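Local coordinates for USG-1 protein homolog (Pseudomonas aeruginosa, PDB 2HJS) that probably acts as an NAD- or NADP-dependent oxidoreductase on aldehydes, as a dimeric relative of aspartate-semialdehyde dehydrogenase whose own reaction is not established, at residues 73-78 with 96-101; 128-133 with 324-329. All coordinates share one frame; numbering follows the deposited sequence.

Contact 1 (73-78 with 96-101) and contact 2 (128-133 with 324-329) lie side by side toward the edge of the seven-stranded sheet formed, within this chain, by strand 127-129, their centres about 9 Å apart. Along the chain contact 1 is complete before contact 2 begins. Strands 71-74, 94-97 and 127-129 are successive neighbours. Probable backbone bonds, Asp97 N to Leu128 O at 2.8 Å and Ser130 N to Asp97 O, join strand 94-97 to strand 127-129 and the residue after it. Helix 317-336 supplies one side of contact 2 and also touches contact 1, through Ala326 on Leu98 and Leu329 on Ile96. The last long helix is thereby returned to the N-terminal, probably nucleotide-binding domain after the chain has built the second sheet.

Contact 1: residues 73-78 with 96-101; sequences FFAAAA and IDLSGA
Asp97 OD1, 3.7 Å from Phe74 CB across the contact, is gripped twice from its own segment: Ser99 OG donates to the syn lone pair of Asp97 OD1 at 2.7 Å, whereas Ser99 N approaches from above the carboxylate plane, closing an Asx turn. With CG anti to the backbone N (chi1 177°), the carboxylate of Asp97 is carried to Ser99, where OD1 meets that backbone N and hydroxyl. OD2 is hydrogen-bonded to the Ser81 hydroxyl (OG) of helix 78-90, and the carboxylate is thus held at both oxygens. Phe74 O accepts a 2.8 Å hydrogen bond from Leu98 N, nearly straight and almost in line with the carbonyl, while Phe74 N donates to Ile96 O at 2.8 Å. These two bonds zip the strand ends together in parallel. Leu98 also lays CD1 against the same carbonyl oxygen, 3.4 Å from Phe74 O. On the sheet face carrying Phe73 and Ile96 the two side chains run alongside each other, and Phe73 CE1 meets Ile96 CD1 at 3.8 Å; helices 17-28 and 317-336 cover this side. Farther along, the methyls of Ala78 and Ala101 touch through their CB atoms at 3.8 Å. Strand 71-74, helix 78-90 and strand 94-97 form a beta-alpha-beta unit, and the contact joins its two parallel strands at their C-terminal ends, as expected in a Rossmann-type nucleotide-binding domain.

Contact 2: residues 128-133 with 324-329; sequences LSSPCA and LNAVLL
Leu128 and Ser130 bring strand 127-129, an outermost strand of the Rossmann-type sheet within this chain, and the loop after it against helix 317-336, a buried helix-on-sheet packing between segments 191 residues apart at their closest ends. The apolar part rests on Leu128 and Leu329. Leu128 CD1 meets Leu329 CD2 at 4.2 Å, methyl against methyl, and Leu128 also touches Leu333 one turn farther along the helix. With CG of Leu329 trans to N (chi1 -177°), the side chain is extended and its CD2 reaches Leu128 CD1.

Ser130 packs more closely, coming up against the helix backbone beside Ala326. Its CB lies 4.1 Å from Ala326 CB, and its hydroxyl reaches over the start of that residue, with OG 3.5 Å from Ala326 N but not bonded to it. Asn325 contributes its CB to the same surface, while its ND2 is hydrogen-bonded to Gly321 O, one turn earlier in the same helix.

Polar linkage across the contact passes through one water. It lies 2.8 Å from Ser130 OG and donates a weak, 3.4 Å bond to Asn325 O, a carbonyl that also accepts the helical hydrogen bond from Leu329 N.

Contact 1: residues 73-78 with 96-101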
loop_
_atom_site.group_PDB
_atom_site.type_symbol
_atom_site.label_atom_id
_atom_site.label_comp_id
_atom_site.label_asym_id
_atom_site.label_seq_id
_atom_site.Cartn_x
_atom_site.Cartn_y
_atom_site.Cartn_z
ATOM N N PHE A 73 30.611 7.923 9.639
ATOM C CA PHE A 73 29.242 7.600 9.275
ATOM C C PHE A 73 28.495 7.291 10.553
ATOM O O PHE A 73 28.873 6.355 11.272
ATOM C CB PHE A 73 29.231 6.379 8.376
ATOM C CG PHE A 73 29.919 6.598 7.056
ATOM C CD1 PHE A 73 29.222 7.169 5.977
ATOM C CD2 PHE A 73 31.256 6.228 6.878
ATOM C CE1 PHE A 73 29.847 7.360 4.738
ATOM C CE2 PHE A 73 31.906 6.422 5.634
ATOM C CZ PHE A 73 31.191 6.977 4.556
ATOM N N PHE A 74 27.455 8.074 10.847
ATOM C CA PHE A 74 26.609 7.817 12.003
ATOM C C PHE A 74 25.359 7.058 11.544
ATOM O O PHE A 74 24.427 7.644 11.004
ATOM C CB PHE A 74 26.236 9.127 12.713
ATOM C CG PHE A 74 27.258 9.607 13.721
ATOM C CD1 PHE A 74 28.513 10.070 13.315
ATOM C CD2 PHE A 74 26.957 9.611 15.086
ATOM C CE1 PHE A 74 29.468 10.503 14.262
ATOM C CE2 PHE A 74 27.889 10.060 16.026
ATOM C CZ PHE A 74 29.146 10.495 15.615
ATOM N N ALA A 75 25.374 5.747 11.752
ATOM C CA ALA A 75 24.283 4.867 11.377
ATOM C C ALA A 75 23.664 4.251 12.632
ATOM O O ALA A 75 23.200 3.111 12.608
ATOM C CB ALA A 75 24.806 3.765 10.434
ATOM N N ALA A 76 23.678 4.997 13.736
ATOM C CA ALA A 76 23.125 4.511 15.010
ATOM C C ALA A 76 21.789 5.194 15.349
ATOM O O ALA A 76 21.291 5.994 14.572
ATOM C CB ALA A 76 24.138 4.715 16.132
ATOM N N ALA A 77 21.220 4.885 16.515
ATOM C CA ALA A 77 20.001 5.567 16.965
ATOM C C ALA A 77 20.223 7.089 16.945
ATOM O O ALA A 77 21.357 7.555 17.093
ATOM C CB ALA A 77 19.641 5.110 18.367
ATOM N N ALA A 78 19.149 7.845 16.757
ATOM C CA ALA A 78 19.203 9.308 16.753
ATOM C C ALA A 78 19.793 9.887 18.035
ATOM O O ALA A 78 20.485 10.914 17.987
ATOM C CB ALA A 78 17.816 9.903 16.475
ATOM N N ILE A 96 28.685 12.192 8.408
ATOM C CA ILE A 96 27.479 11.906 7.654
ATOM C C ILE A 96 26.517 11.146 8.572
ATOM O O ILE A 96 26.797 10.007 8.955
ATOM C CB ILE A 96 27.766 11.113 6.372
ATOM C CG1 ILE A 96 28.577 11.965 5.393
ATOM C CG2 ILE A 96 26.451 10.648 5.683
ATOM C CD1 ILE A 96 29.352 11.102 4.433
ATOM N N ASP A 97 25.402 11.785 8.930
ATOM C CA ASP A 97 24.477 11.222 9.896
ATOM C C ASP A 97 23.239 10.652 9.206
ATOM O O ASP A 97 22.495 11.383 8.583
ATOM C CB ASP A 97 24.053 12.308 10.893
ATOM C CG ASP A 97 23.016 11.814 11.916
ATOM O OD1 ASP A 97 22.905 10.582 12.140
ATOM O OD2 ASP A 97 22.293 12.670 12.490
ATOM N N LEU A 98 23.020 9.346 9.325
ATOM C CA LEU A 98 21.916 8.707 8.633
ATOM C C LEU A 98 20.598 8.769 9.439
ATOM O O LEU A 98 19.567 8.393 8.934
ATOM C CB LEU A 98 22.265 7.261 8.280
ATOM C CG LEU A 98 23.378 6.999 7.218
ATOM C CD1 LEU A 98 24.851 7.255 7.701
ATOM C CD2 LEU A 98 23.289 5.597 6.749
ATOM N N SER A 99 20.648 9.246 10.681
ATOM C CA SER A 99 19.487 9.198 11.571
ATOM C C SER A 99 18.604 10.433 11.406
ATOM O O SER A 99 17.486 10.462 11.882
ATOM C CB SER A 99 19.951 9.097 13.017
ATOM O OG SER A 99 20.541 10.314 13.407
ATOM N N GLY A 100 19.126 11.459 10.736
ATOM C CA GLY A 100 18.404 12.733 10.586
ATOM C C GLY A 100 18.196 13.545 11.860
ATOM O O GLY A 100 17.411 14.512 11.865
ATOM N N ALA A 101 18.909 13.178 12.931
ATOM C CA ALA A 101 18.683 13.736 14.266
ATOM C C ALA A 101 18.892 15.237 14.332
ATOM O O ALA A 101 18.318 15.890 15.197
ATOM C CB ALA A 101 19.582 13.054 15.286
#

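Contact 2: residues 128-133 with 324-329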
loop_
_atom_site.group_PDB
_atom_site.type_symbol
_atom_site.label_atom_id
_atom_site.label_comp_id
_atom_site.label_asym_id
_atom_site.label_seq_id
_atom_site.Cartn_x
_atom_site.Cartn_y
_atom_site.Cartn_z
ATOM N N LEU A 128 26.535 16.580 7.722
ATOM C CA LEU A 128 25.463 16.420 6.757
ATOM C C LEU A 128 24.605 15.274 7.180
ATOM O O LEU A 128 25.078 14.374 7.874
ATOM C CB LEU A 128 26.035 16.094 5.376
ATOM C CG LEU A 128 27.156 17.028 4.914
ATOM C CD1 LEU A 128 27.975 16.366 3.833
ATOM C CD2 LEU A 128 26.577 18.365 4.471
ATOM N N SER A 129 23.347 15.297 6.738
ATOM C CA SER A 129 22.454 14.165 6.927
ATOM C C SER A 129 22.324 13.389 5.623
ATOM O O SER A 129 22.240 13.963 4.533
ATOM C CB SER A 129 21.059 14.618 7.405
ATOM O OG SER A 129 21.129 15.198 8.700
ATOM N N SER A 130 22.298 12.079 5.730
ATOM C CA SER A 130 21.863 11.284 4.596
ATOM C C SER A 130 20.393 10.892 4.871
ATOM O O SER A 130 20.098 10.369 5.941
ATOM C CB SER A 130 22.799 10.088 4.425
ATOM O OG SER A 130 22.642 9.484 3.166
ATOM N N PRO A 131 19.469 11.136 3.906
ATOM C CA PRO A 131 18.016 10.978 4.112
ATOM C C PRO A 131 17.586 9.567 4.536
ATOM O O PRO A 131 18.303 8.580 4.293
ATOM C CB PRO A 131 17.401 11.307 2.733
ATOM C CG PRO A 131 18.479 11.997 1.978
ATOM C CD PRO A 131 19.789 11.537 2.523
ATOM N N CYS A 132 16.409 9.478 5.149
ATOM C CA CYS A 132 15.808 8.166 5.397
ATOM C C CYS A 132 15.582 7.467 4.047
ATOM O O CYS A 132 15.494 8.132 3.017
ATOM C CB CYS A 132 14.503 8.298 6.184
ATOM S SG CYS A 132 13.163 9.000 5.270
ATOM N N ALA A 133 15.538 6.139 4.059
ATOM C CA ALA A 133 15.450 5.355 2.841
ATOM C C ALA A 133 14.313 5.787 1.916
ATOM O O ALA A 133 14.516 5.932 0.694
ATOM C CB ALA A 133 15.320 3.854 3.166
ATOM N N LEU A 324 24.081 2.787 0.868
ATOM C CA LEU A 324 24.805 3.158 -0.352
ATOM C C LEU A 324 24.731 4.662 -0.580
ATOM O O LEU A 324 25.729 5.268 -0.930
ATOM C CB LEU A 324 24.311 2.391 -1.582
ATOM C CG LEU A 324 25.093 2.693 -2.865
ATOM C CD1 LEU A 324 26.584 2.324 -2.711
ATOM C CD2 LEU A 324 24.466 1.938 -4.016
ATOM N N ASN A 325 23.579 5.284 -0.344
ATOM C CA ASN A 325 23.527 6.747 -0.490
ATOM C C ASN A 325 24.527 7.472 0.430
ATOM O O ASN A 325 25.179 8.444 0.019
ATOM C CB ASN A 325 22.099 7.275 -0.284
ATOM C CG ASN A 325 21.206 7.024 -1.487
ATOM O OD1 ASN A 325 21.608 7.273 -2.629
ATOM N ND2 ASN A 325 19.969 6.539 -1.238
ATOM N N ALA A 326 24.654 6.997 1.670
ATOM C CA ALA A 326 25.606 7.565 2.618
ATOM C C ALA A 326 27.048 7.390 2.104
ATOM O O ALA A 326 27.857 8.312 2.147
ATOM C CB ALA A 326 25.430 6.921 3.999
ATOM N N VAL A 327 27.360 6.204 1.605
ATOM C CA VAL A 327 28.700 5.918 1.110
ATOM C C VAL A 327 29.012 6.758 -0.150
ATOM O O VAL A 327 30.097 7.320 -0.269
ATOM C CB VAL A 327 28.882 4.410 0.839
ATOM C CG1 VAL A 327 30.242 4.131 0.202
ATOM C CG2 VAL A 327 28.748 3.596 2.141
ATOM N N LEU A 328 28.052 6.852 -1.068
ATOM C CA LEU A 328 28.219 7.676 -2.264
ATOM C C LEU A 328 28.543 9.126 -1.911
ATOM O O LEU A 328 29.394 9.748 -2.571
ATOM C CB LEU A 328 26.967 7.596 -3.146
ATOM C CG LEU A 328 26.668 6.272 -3.860
ATOM C CD1 LEU A 328 25.295 6.339 -4.536
ATOM C CD2 LEU A 328 27.737 5.951 -4.888
ATOM N N LEU A 329 27.875 9.655 -0.873
ATOM C CA LEU A 329 28.143 10.988 -0.320
ATOM C C LEU A 329 29.549 11.102 0.228
ATOM O O LEU A 329 30.240 12.081 -0.038
ATOM C CB LEU A 329 27.105 11.350 0.762
ATOM C CG LEU A 329 27.179 12.741 1.420
ATOM C CD1 LEU A 329 27.194 13.848 0.360
ATOM C CD2 LEU A 329 25.980 12.929 2.377
HETATM O O HOH W 1 22.895 10.852 0.687
#